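Pbp related beta-lactamase (Pyrococcus abyssi, PDB 2QMI) probably hydrolyses peptides as a self-compartmentalizing serine peptidase of the penicillin-binding protein and beta-lactamase family, assembled as an octamer. Local coordinates at residues Y40-E44 against K208-Y214; S63-L67 against Y247-Y251; R361-V366 against L408-I413. One frame throughout, in Å; residues are numbered along the deposited sequence.

Interaction 1. Residues Y40-E44 against K208-Y214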
# COMPACT_ATOMS: atom_id res chain seq x y z
N TYR A 40 21.42 27.24 14.06
CA TYR A 40 22.29 26.26 14.68
C TYR A 40 23.34 25.69 13.73
O TYR A 40 23.07 25.47 12.55
CB TYR A 40 21.43 25.13 15.27
CG TYR A 40 20.47 25.58 16.35
CD1 TYR A 40 20.85 25.55 17.69
CD2 TYR A 40 19.21 26.09 16.04
CE1 TYR A 40 20.01 26.01 18.70
CE2 TYR A 40 18.35 26.57 17.05
CZ TYR A 40 18.76 26.52 18.37
OH TYR A 40 17.96 27.02 19.37
N ARG A 41 24.55 25.47 14.23
CA ARG A 41 25.61 24.88 13.42
C ARG A 41 25.43 23.35 13.50
O ARG A 41 25.94 22.60 12.67
CB ARG A 41 27.00 25.30 13.91
CG ARG A 41 27.42 24.84 15.29
CD ARG A 41 28.87 25.26 15.54
NE ARG A 41 29.45 24.76 16.79
CZ ARG A 41 29.35 25.35 17.97
NH1 ARG A 41 29.92 24.80 19.04
NH2 ARG A 41 28.69 26.49 18.11
N ASN A 42 24.71 22.92 14.53
CA ASN A 42 24.39 21.51 14.73
C ASN A 42 23.04 21.45 15.44
O ASN A 42 22.92 21.87 16.59
CB ASN A 42 25.44 20.82 15.59
CG ASN A 42 25.13 19.34 15.80
OD1 ASN A 42 24.08 18.98 16.37
ND2 ASN A 42 26.02 18.47 15.32
N VAL A 43 22.04 20.90 14.76
CA VAL A 43 20.69 20.80 15.32
C VAL A 43 20.53 19.79 16.45
O VAL A 43 20.03 20.14 17.52
CB VAL A 43 19.65 20.49 14.21
CG1 VAL A 43 18.27 20.33 14.82
CG2 VAL A 43 19.65 21.60 13.18
N GLU A 44 20.95 18.54 16.22
CA GLU A 44 20.84 17.49 17.23
C GLU A 44 21.43 17.93 18.56
O GLU A 44 20.85 17.68 19.62
CB GLU A 44 21.59 16.22 16.78
CG GLU A 44 20.98 15.47 15.60
CD GLU A 44 21.12 16.19 14.28
OE1 GLU A 44 22.18 16.83 14.06
OE2 GLU A 44 20.18 16.11 13.46
N LYS A 208 36.78 23.45 18.08
CA LYS A 208 35.59 23.49 18.94
C LYS A 208 34.35 24.20 18.40
O LYS A 208 33.35 24.31 19.12
CB LYS A 208 35.98 24.09 20.28
CG LYS A 208 37.32 23.59 20.76
CD LYS A 208 37.82 24.29 22.01
CE LYS A 208 39.28 23.93 22.25
NZ LYS A 208 39.52 22.46 22.45
N ASP A 209 34.40 24.69 17.17
CA ASP A 209 33.26 25.38 16.57
C ASP A 209 33.17 25.05 15.08
O ASP A 209 33.66 25.80 14.22
CB ASP A 209 33.38 26.90 16.76
CG ASP A 209 32.08 27.64 16.46
OD1 ASP A 209 31.27 27.11 15.68
OD2 ASP A 209 31.88 28.75 17.00
N VAL A 210 32.54 23.92 14.77
CA VAL A 210 32.39 23.44 13.41
C VAL A 210 30.94 23.05 13.20
O VAL A 210 30.33 22.44 14.08
CB VAL A 210 33.29 22.20 13.15
CG1 VAL A 210 33.16 21.73 11.69
CG2 VAL A 210 34.75 22.54 13.47
N ALA A 211 30.39 23.39 12.05
CA ALA A 211 29.00 23.08 11.76
C ALA A 211 28.84 21.76 11.03
O ALA A 211 29.65 21.39 10.17
CB ALA A 211 28.37 24.20 10.95
N MET A 212 27.78 21.04 11.39
CA MET A 212 27.45 19.77 10.76
C MET A 212 26.73 20.14 9.45
O MET A 212 26.02 21.13 9.40
CB MET A 212 26.52 18.97 11.67
CG MET A 212 25.87 17.74 11.02
SD MET A 212 27.07 16.61 10.30
CE MET A 212 27.78 15.87 11.78
N GLY A 213 26.94 19.35 8.41
CA GLY A 213 26.28 19.62 7.15
C GLY A 213 24.85 19.12 7.20
O GLY A 213 24.51 18.29 8.05
N TYR A 214 24.00 19.61 6.29
CA TYR A 214 22.61 19.18 6.23
C TYR A 214 22.06 19.15 4.80
O TYR A 214 22.33 20.02 3.98
CB TYR A 214 21.72 20.09 7.10
CG TYR A 214 21.93 19.89 8.58
CD1 TYR A 214 21.34 18.81 9.25
CD2 TYR A 214 22.75 20.75 9.31
CE1 TYR A 214 21.58 18.60 10.60
CE2 TYR A 214 22.99 20.54 10.66
CZ TYR A 214 22.41 19.47 11.30
OH TYR A 214 22.68 19.26 12.63
O HOH W 1 31.02 22.51 17.00
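Arg41 and Ala211 pack CB against CB at 3.4 Å where the chain turns a corner, in a classic beta bulge (Arg41 and Asn42 both facing Leu47), against the loop leading into strand 213-216 of the beta-lactamase-type domain. The backbone link is Met212 N to Arg41 O at 2.7 Å; Asn328 ND2 also donates to that oxygen.

Charge and a water link Arg41 to Asp209 and Val210. The Arg41 chain, extended from CG to NE, brings its guanidinium across Asp209 at about a right angle, with OD1 over one face, 3.2 Å from NE. This salt bridge rests on charge alone, since no N-H points at OD1; Asp209 OD2 is held by Thr50 OG1, and Arg41 NH2 by Pro48 O. NE donates to a water, 2.8 Å away, which also accepts from Val210 N.

Around the phenol the apolar contact is slight: Val43 CG2 lies 4.0 Å from Tyr214 CZ, and this valine packs on Trp130 of a second subunit.

Tyr214 OH gathers the loop: Val43 N donates to it at 2.8 Å, and it donates in turn to Glu44 OE1 at 2.9 Å, on the syn side and 25° out of the carboxylate plane.

Interaction 2. Residues S63-L67 against Y247-Y251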
# COMPACT_ATOMS: atom_id res chain seq x y z
N SER A 63 39.46 30.25 -6.03
CA SER A 63 40.21 31.50 -6.03
C SER A 63 41.60 31.29 -5.41
O SER A 63 42.59 31.85 -5.88
CB SER A 63 39.44 32.61 -5.29
OG SER A 63 39.19 32.30 -3.93
N PHE A 64 41.67 30.46 -4.37
CA PHE A 64 42.94 30.16 -3.72
C PHE A 64 43.88 29.46 -4.71
O PHE A 64 45.04 29.83 -4.84
CB PHE A 64 42.70 29.26 -2.51
CG PHE A 64 42.04 29.95 -1.36
CD1 PHE A 64 42.79 30.36 -0.26
CD2 PHE A 64 40.68 30.20 -1.38
CE1 PHE A 64 42.18 31.00 0.82
CE2 PHE A 64 40.06 30.84 -0.31
CZ PHE A 64 40.81 31.24 0.79
N THR A 65 43.36 28.45 -5.40
CA THR A 65 44.15 27.72 -6.37
C THR A 65 44.69 28.67 -7.44
O THR A 65 45.85 28.55 -7.86
CB THR A 65 43.30 26.64 -7.07
OG1 THR A 65 42.92 25.64 -6.12
CG2 THR A 65 44.08 25.98 -8.21
N ALA A 66 43.86 29.62 -7.87
CA ALA A 66 44.27 30.58 -8.89
C ALA A 66 45.36 31.51 -8.37
O ALA A 66 46.26 31.91 -9.11
CB ALA A 66 43.07 31.39 -9.37
N LEU A 67 45.28 31.84 -7.08
CA LEU A 67 46.26 32.72 -6.47
C LEU A 67 47.62 32.02 -6.43
O LEU A 67 48.64 32.61 -6.78
CB LEU A 67 45.82 33.11 -5.05
CG LEU A 67 46.66 34.15 -4.30
CD1 LEU A 67 46.72 35.46 -5.09
CD2 LEU A 67 46.05 34.40 -2.94
N TYR A 247 40.88 37.24 4.15
CA TYR A 247 41.18 36.84 2.78
C TYR A 247 40.69 37.89 1.79
O TYR A 247 41.40 38.26 0.85
CB TYR A 247 40.54 35.49 2.49
CG TYR A 247 40.81 34.95 1.11
CD1 TYR A 247 42.12 34.70 0.68
CD2 TYR A 247 39.77 34.66 0.23
CE1 TYR A 247 42.38 34.19 -0.59
CE2 TYR A 247 40.01 34.15 -1.04
CZ TYR A 247 41.32 33.91 -1.45
OH TYR A 247 41.56 33.42 -2.70
N LEU A 248 39.46 38.36 2.00
CA LEU A 248 38.89 39.39 1.13
C LEU A 248 39.68 40.68 1.26
O LEU A 248 39.92 41.37 0.27
CB LEU A 248 37.42 39.62 1.50
CG LEU A 248 36.45 38.58 0.91
CD1 LEU A 248 35.10 38.63 1.61
CD2 LEU A 248 36.31 38.84 -0.57
N LYS A 249 40.10 40.99 2.49
CA LYS A 249 40.87 42.20 2.79
C LYS A 249 42.06 42.35 1.84
O LYS A 249 42.36 43.44 1.35
CB LYS A 249 41.34 42.14 4.25
CG LYS A 249 42.13 43.35 4.75
CD LYS A 249 42.46 43.19 6.25
CE LYS A 249 43.25 44.39 6.80
NZ LYS A 249 42.53 45.70 6.58
N MET A 250 42.73 41.24 1.57
CA MET A 250 43.89 41.25 0.68
C MET A 250 43.53 41.77 -0.71
O MET A 250 44.21 42.66 -1.23
CB MET A 250 44.48 39.84 0.56
CG MET A 250 45.79 39.81 -0.19
SD MET A 250 46.07 38.28 -1.07
CE MET A 250 45.01 38.54 -2.49
N TYR A 251 42.48 41.22 -1.31
CA TYR A 251 42.07 41.65 -2.64
C TYR A 251 41.63 43.12 -2.64
O TYR A 251 42.07 43.91 -3.47
CB TYR A 251 40.92 40.76 -3.16
CG TYR A 251 41.32 39.32 -3.44
CD1 TYR A 251 42.07 38.99 -4.57
CD2 TYR A 251 40.96 38.30 -2.56
CE1 TYR A 251 42.44 37.66 -4.82
CE2 TYR A 251 41.33 36.97 -2.81
CZ TYR A 251 42.07 36.66 -3.93
OH TYR A 251 42.47 35.36 -4.14
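This is a buried helix-to-helix contact bridged by long aromatic side chains, between helix 61-74, at whose start lies the SxxK-type pattern of Ser59 and Lys62, as expected of this family, and helix 241-252. The axes of the two short segments pass 13.1 Å apart at 50°, too far for backbones to meet, and the gap is spanned by Tyr247 and Phe64 reaching from opposite directions.

Their rings form an offset stack, nearly parallel at 8°, with centroids 3.9 Å apart. Phe64 CZ lies over the centre of the tyrosine ring, and Tyr247 CZ over the centre of the phenylalanine ring. Tyr247 reaches across because its CG stands opposite the backbone N (chi1 -178°). The other face of the Tyr247 ring is met toward its rim by Tyr251 CE2, so the ring is held between two aromatic neighbours.

A short chain of hydroxyls runs beside the stack. Tyr251 OH donates to Tyr247 OH at 2.6 Å, and Tyr247 OH donates to Ser63 OG at 2.9 Å. Ser63 OG is also bonded to Ile60 O, three residues earlier, just before the helix. Leu67 packs next to them: its CD2 lies 3.9 Å from Tyr251 OH and 4.3 Å from Met250 CE, and that methyl lies over the centre of one face of the Tyr251 ring. Around the pair, Ile188 and Leu189 pack on Phe64, and Met267 of helix 261-267 packs on Leu67 and Tyr251.

Three hydroxyls are thus buried among hydrocarbon, yet they satisfy one another in a relay from Tyr251 to Ser63 and on to the Ile60 carbonyl, which ties helix 241-252 by one hydrogen bond as well as by stacking to the helix that begins just after Ser59, the presumed nucleophile.

Interaction 3. Residues R361-V366 against L408-I413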
# COMPACT_ATOMS: atom_id res chain seq x y z
N ARG A 361 8.96 37.21 -4.46
CA ARG A 361 7.84 37.72 -3.68
C ARG A 361 6.59 37.88 -4.53
O ARG A 361 5.50 37.49 -4.11
CB ARG A 361 8.20 39.07 -3.04
CG ARG A 361 7.05 39.71 -2.26
CD ARG A 361 7.49 40.98 -1.52
NE ARG A 361 8.27 41.87 -2.39
CZ ARG A 361 7.75 42.59 -3.38
NH1 ARG A 361 6.46 42.54 -3.64
NH2 ARG A 361 8.55 43.34 -4.14
N ILE A 362 6.74 38.44 -5.72
CA ILE A 362 5.60 38.63 -6.62
C ILE A 362 5.01 37.29 -7.08
O ILE A 362 3.79 37.13 -7.11
CB ILE A 362 6.00 39.46 -7.87
CG1 ILE A 362 6.56 40.83 -7.44
CG2 ILE A 362 4.79 39.67 -8.77
CD1 ILE A 362 5.71 41.55 -6.42
N LEU A 363 5.87 36.34 -7.43
CA LEU A 363 5.41 35.03 -7.88
C LEU A 363 4.67 34.27 -6.78
O LEU A 363 3.74 33.50 -7.07
CB LEU A 363 6.58 34.19 -8.36
CG LEU A 363 7.23 34.65 -9.67
CD1 LEU A 363 8.55 33.90 -9.88
CD2 LEU A 363 6.26 34.41 -10.84
N LYS A 364 5.08 34.45 -5.53
CA LYS A 364 4.42 33.75 -4.42
C LYS A 364 2.94 34.10 -4.36
O LYS A 364 2.13 33.30 -3.91
CB LYS A 364 5.05 34.11 -3.07
CG LYS A 364 6.29 33.32 -2.68
CD LYS A 364 6.40 33.21 -1.15
CE LYS A 364 7.72 32.61 -0.68
NZ LYS A 364 8.85 33.60 -0.75
N LYS A 365 2.60 35.30 -4.83
CA LYS A 365 1.22 35.76 -4.82
C LYS A 365 0.31 35.00 -5.80
O LYS A 365 -0.91 34.94 -5.61
CB LYS A 365 1.16 37.25 -5.18
CG LYS A 365 1.99 38.19 -4.31
CD LYS A 365 1.73 39.63 -4.76
CE LYS A 365 2.54 40.66 -3.97
NZ LYS A 365 2.28 42.04 -4.52
N VAL A 366 0.91 34.43 -6.83
CA VAL A 366 0.17 33.73 -7.86
C VAL A 366 -0.17 32.27 -7.56
O VAL A 366 -0.99 31.66 -8.26
CB VAL A 366 0.95 33.86 -9.21
CG1 VAL A 366 0.75 32.66 -10.09
CG2 VAL A 366 0.50 35.12 -9.93
N LEU A 408 6.96 40.92 -15.37
CA LEU A 408 6.65 40.92 -13.94
C LEU A 408 6.53 42.31 -13.34
O LEU A 408 7.41 43.15 -13.51
CB LEU A 408 7.69 40.16 -13.14
CG LEU A 408 7.64 38.64 -13.16
CD1 LEU A 408 8.11 38.13 -14.51
CD2 LEU A 408 8.52 38.09 -12.05
N GLU A 409 5.44 42.53 -12.63
CA GLU A 409 5.18 43.79 -11.97
C GLU A 409 4.44 43.41 -10.70
O GLU A 409 3.99 42.27 -10.57
CB GLU A 409 4.32 44.70 -12.87
CG GLU A 409 5.02 45.04 -14.20
CD GLU A 409 4.19 45.91 -15.14
OE1 GLU A 409 3.03 45.54 -15.43
OE2 GLU A 409 4.70 46.96 -15.59
N GLU A 410 4.33 44.35 -9.77
CA GLU A 410 3.67 44.13 -8.48
C GLU A 410 2.23 43.63 -8.55
O GLU A 410 1.81 42.83 -7.72
CB GLU A 410 3.67 45.43 -7.67
CG GLU A 410 5.01 45.80 -7.05
CD GLU A 410 5.43 44.84 -5.96
OE1 GLU A 410 4.57 44.50 -5.11
OE2 GLU A 410 6.61 44.43 -5.94
N ASP A 411 1.48 44.12 -9.52
CA ASP A 411 0.07 43.78 -9.67
C ASP A 411 -0.22 43.02 -10.96
O ASP A 411 -1.38 42.72 -11.25
CB ASP A 411 -0.73 45.07 -9.71
CG ASP A 411 -0.21 46.01 -10.79
OD1 ASP A 411 1.02 46.26 -10.79
OD2 ASP A 411 -1.00 46.49 -11.64
N PHE A 412 0.82 42.72 -11.73
CA PHE A 412 0.62 42.06 -13.01
C PHE A 412 1.78 41.15 -13.43
O PHE A 412 2.94 41.56 -13.41
CB PHE A 412 0.42 43.14 -14.07
CG PHE A 412 0.12 42.61 -15.44
CD1 PHE A 412 -1.07 41.92 -15.70
CD2 PHE A 412 1.01 42.82 -16.49
CE1 PHE A 412 -1.36 41.44 -16.98
CE2 PHE A 412 0.73 42.35 -17.77
CZ PHE A 412 -0.46 41.66 -18.02
N ILE A 413 1.44 39.92 -13.82
CA ILE A 413 2.44 38.96 -14.30
C ILE A 413 1.93 38.37 -15.62
O ILE A 413 0.86 37.78 -15.66
CB ILE A 413 2.66 37.80 -13.30
CG1 ILE A 413 3.20 38.34 -11.98
CG2 ILE A 413 3.64 36.78 -13.89
CD1 ILE A 413 3.30 37.30 -10.89
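One carboxylate, that of Glu410, is shared by two basic side chains four residues apart, Arg361 on helix 355-364 and Lys365, in a salt-bridge network joining this part of the chain to the barrel of the octamerisation domain. Arg361 approaches end-on and sends both NH1 and NH2 to the same oxygen, OE2, at 3.0 and 2.9 Å. Both bonds use the syn lone pair, and OE2 lies in the guanidinium plane, the two flat groups being only 24° apart. NH1 also makes a weak bond to Glu410 OE1. Lys365, stretched out beyond CG, brings NZ 3.4 Å from Glu410 OE1 and 3.3 Å from Glu410 O, both weak bonds.

Glu410 can receive them because its chain bends at chi2 (-68°), folding the carboxylate back toward the helix from the turn between strands 400-408 and 412-419. There the hairpin is closed by Glu409 N to Phe412 O.

Beneath the charges lies an apolar layer. Ile362 stands between the two: its CD1 packs tightly over one face of the carboxylate, 3.1 Å from Glu410 OE2, and its CG2 touches Ile413 CD1 at 3.5 Å. That same methyl of Ile413 also meets Val366 CG2 at 3.7 Å and Leu363 CD2 at 4.1 Å, so three residues of 361-366 converge on it. Leu408 CD2 reaches Leu363 more loosely. Val388 and Phe428 of neighbouring barrel strands continue the layer around Leu363, Val366 and Ile413.

Helix and barrel are thus joined through an oily inner seam and an ionic rim. With positive groups on both its oxygens, the Glu410 carboxylate is probably kept ionised, and its negative charge probably offsets both basic ends, which would otherwise lie close together.

Interactions 1 and 2 both belong to the beta-lactamase-type domain, and their segments alternate along the chain; their centres are 26 Å apart and their nearest atoms about 16 Å, so they do not touch. Interaction 2 lies closer to the presumed catalytic centre, since 63-67 directly follows the SxxK pattern of Ser59 and Lys62, with Ser63 near those residues. Interaction 1 sits nearer the surface, where a second subunit packs on Tyr40 and Val43. Interaction 3 comes later in the chain, in the octamerisation domain, its centre 36 Å from interaction 1 and 40 Å from interaction 2, on the opposite side of the chain's centre from the latter.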